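Local coordinates for protein MgGH51 (PDB 6ZPY) that probably hydrolyses terminal alpha-L-arabinofuranosyl residues from arabinose-containing polysaccharides, as a glycoside hydrolase of family GH51, at residues E23-S28 with G259-V264. Numbering follows the deposited sequence.
Sequences EDINHS and GDWGYV. With AHR (alpha-L-arabinofuranose), chain F.
Where the loop E23-S28 meets the loop G259-V264, the backbones come closest at I25 and W261, with CA atoms 6.1 Å apart, and W261 and Y263 point across toward the other loop. The Y263 hydroxyl is gripped twice: OH donates to D24 OD1 at 2.6 Å, meeting it from above the carboxylate plane, and accepts the backbone N-H of H27 in a bent bond. Its ring lies against the H27 imidazole in a face-to-face stack, centroids 3.8 Å apart and planes 19° from parallel, while H27 ND1 bonds to D30 O. With CG1 anti to the backbone N (chi1 -176°) and the chain extended, I25 lays its CD1 over one face of the W261 indole, 3.5 Å from the six-membered ring centroid. In the indole plane, NE1 donates to E23 OE1 (2.9 Å, 165°), meeting the nearly perpendicular carboxylate from above; OE1 also accepts a hydrogen bond from N232 N. E23 OE2 takes the O3 hydrogen of the bound arabinofuranose at 2.6 Å, and W261 CZ2 meets O3 edge-on. E23 and the W261 edge thus line the sugar site, with E351, E429 and Y402, and the Y263 cluster ties the loops together behind them, after the first strand (20-21) of a GH51 (beta/alpha)8 barrel of clan GH-A.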
loop_
_atom_site.group_PDB
_atom_site.type_symbol
_atom_site.label_atom_id
_atom_site.label_comp_id
_atom_site.label_asym_id
_atom_site.label_seq_id
_atom_site.Cartn_x
_atom_site.Cartn_y
_atom_site.Cartn_z
ATOM N N GLU A 23 3.190 -1.164 -2.828
ATOM C CA GLU A 23 4.622 -0.913 -2.670
ATOM C C GLU A 23 4.703 0.467 -2.026
ATOM O O GLU A 23 3.726 1.227 -2.126
ATOM C CB GLU A 23 5.385 -0.917 -3.978
ATOM C CG GLU A 23 5.083 0.256 -4.846
ATOM C CD GLU A 23 5.704 0.217 -6.227
ATOM O OE1 GLU A 23 6.928 0.139 -6.314
ATOM O OE2 GLU A 23 4.975 0.264 -7.172
ATOM N N ASP A 24 5.867 0.816 -1.545
ATOM C CA ASP A 24 6.082 2.196 -1.025
ATOM C C ASP A 24 6.392 3.094 -2.221
ATOM O O ASP A 24 7.508 3.050 -2.782
ATOM C CB ASP A 24 7.215 2.235 -0.027
ATOM C CG ASP A 24 7.085 3.423 0.927
ATOM O OD1 ASP A 24 6.493 4.444 0.479
ATOM O OD2 ASP A 24 7.474 3.267 2.116
ATOM N N ILE A 25 5.382 3.781 -2.683
ATOM C CA ILE A 25 5.407 4.716 -3.803
ATOM C C ILE A 25 4.533 5.888 -3.333
ATOM O O ILE A 25 3.556 5.648 -2.612
ATOM C CB ILE A 25 4.885 4.072 -5.098
ATOM C CG1 ILE A 25 5.004 5.022 -6.279
ATOM C CG2 ILE A 25 3.466 3.562 -4.938
ATOM C CD1 ILE A 25 4.587 4.406 -7.593
ATOM N N ASN A 26 4.845 7.111 -3.739
ATOM C CA ASN A 26 4.037 8.277 -3.329
ATOM C C ASN A 26 3.966 8.347 -1.796
ATOM O O ASN A 26 2.955 8.808 -1.254
ATOM C CB ASN A 26 2.619 8.199 -3.851
ATOM C CG ASN A 26 2.524 7.919 -5.331
ATOM O OD1 ASN A 26 3.270 8.480 -6.150
ATOM N ND2 ASN A 26 1.535 7.111 -5.703
ATOM N N HIS A 27 4.990 7.894 -1.097
ATOM C CA HIS A 27 4.959 7.873 0.384
ATOM C C HIS A 27 3.711 7.152 0.854
ATOM O O HIS A 27 3.043 7.540 1.838
ATOM C CB HIS A 27 5.065 9.283 0.971
ATOM C CG HIS A 27 6.488 9.719 0.979
ATOM N ND1 HIS A 27 7.373 9.343 1.972
ATOM C CD2 HIS A 27 7.180 10.434 0.067
ATOM C CE1 HIS A 27 8.581 9.854 1.660
ATOM N NE2 HIS A 27 8.468 10.513 0.508
ATOM N N SER A 28 3.467 5.994 0.250
ATOM C CA SER A 28 2.394 5.079 0.680
ATOM C C SER A 28 2.774 4.280 1.920
ATOM O O SER A 28 1.864 3.765 2.594
ATOM C CB SER A 28 2.074 4.164 -0.424
ATOM O OG SER A 28 3.196 3.379 -0.696
ATOM N N GLY A 259 14.774 3.498 -1.747
ATOM C CA GLY A 259 13.764 2.850 -2.586
ATOM C C GLY A 259 13.819 3.310 -4.012
ATOM O O GLY A 259 14.758 4.014 -4.417
ATOM N N ASP A 260 12.810 2.926 -4.757
ATOM C CA ASP A 260 12.834 3.010 -6.231
ATOM C C ASP A 260 11.982 4.173 -6.702
ATOM O O ASP A 260 11.802 4.300 -7.888
ATOM C CB ASP A 260 12.534 1.647 -6.836
ATOM C CG ASP A 260 13.656 0.704 -6.386
ATOM O OD1 ASP A 260 14.880 0.999 -6.758
ATOM O OD2 ASP A 260 13.381 -0.230 -5.581
ATOM N N TRP A 261 11.651 5.109 -5.788
ATOM C CA TRP A 261 10.785 6.261 -6.132
ATOM C C TRP A 261 11.347 7.577 -5.588
ATOM O O TRP A 261 10.581 8.530 -5.433
ATOM C CB TRP A 261 9.383 5.952 -5.629
ATOM C CG TRP A 261 8.781 4.797 -6.351
ATOM C CD1 TRP A 261 8.612 3.542 -5.850
ATOM C CD2 TRP A 261 8.397 4.758 -7.729
ATOM N NE1 TRP A 261 8.051 2.759 -6.837
ATOM C CE2 TRP A 261 7.877 3.477 -7.973
ATOM C CE3 TRP A 261 8.318 5.712 -8.731
ATOM C CZ2 TRP A 261 7.361 3.111 -9.212
ATOM C CZ3 TRP A 261 7.789 5.356 -9.949
ATOM C CH2 TRP A 261 7.335 4.059 -10.192
ATOM N N GLY A 262 12.633 7.615 -5.350
ATOM C CA GLY A 262 13.346 8.873 -5.104
ATOM C C GLY A 262 13.553 9.149 -3.636
ATOM O O GLY A 262 14.150 10.209 -3.347
ATOM N N TYR A 263 13.106 8.297 -2.713
ATOM C CA TYR A 263 13.226 8.561 -1.272
ATOM C C TYR A 263 13.704 7.338 -0.522
ATOM O O TYR A 263 13.509 6.156 -0.920
ATOM C CB TYR A 263 11.947 9.065 -0.631
ATOM C CG TYR A 263 10.710 8.239 -0.876
ATOM C CD1 TYR A 263 10.295 7.320 0.055
ATOM C CD2 TYR A 263 9.929 8.424 -1.995
ATOM C CE1 TYR A 263 9.121 6.593 -0.107
ATOM C CE2 TYR A 263 8.767 7.695 -2.191
ATOM C CZ TYR A 263 8.370 6.769 -1.241
ATOM O OH TYR A 263 7.185 6.087 -1.408
ATOM N N VAL A 264 14.232 7.618 0.655
ATOM C CA VAL A 264 14.676 6.587 1.601
ATOM C C VAL A 264 13.458 5.945 2.220
ATOM O O VAL A 264 12.509 6.617 2.591
ATOM C CB VAL A 264 15.603 7.190 2.664
ATOM C CG1 VAL A 264 15.901 6.207 3.755
ATOM C CG2 VAL A 264 16.889 7.674 2.014
HETATM O O5 AHR F . 2.308 0.956 -9.992
HETATM C C5 AHR F . 3.545 1.649 -10.392
HETATM C C4 AHR F . 4.605 0.831 -11.167
HETATM O O4 AHR F . 4.035 0.246 -12.376
HETATM C C3 AHR F . 5.063 -0.405 -10.448
HETATM O O3 AHR F . 6.036 -0.254 -9.439
HETATM C C2 AHR F . 5.584 -1.329 -11.616
HETATM O O2 AHR F . 5.608 -2.689 -11.150
HETATM C C1 AHR F . 4.718 -0.949 -12.832
HETATM O O1 AHR F . 5.732 -0.497 -13.777
#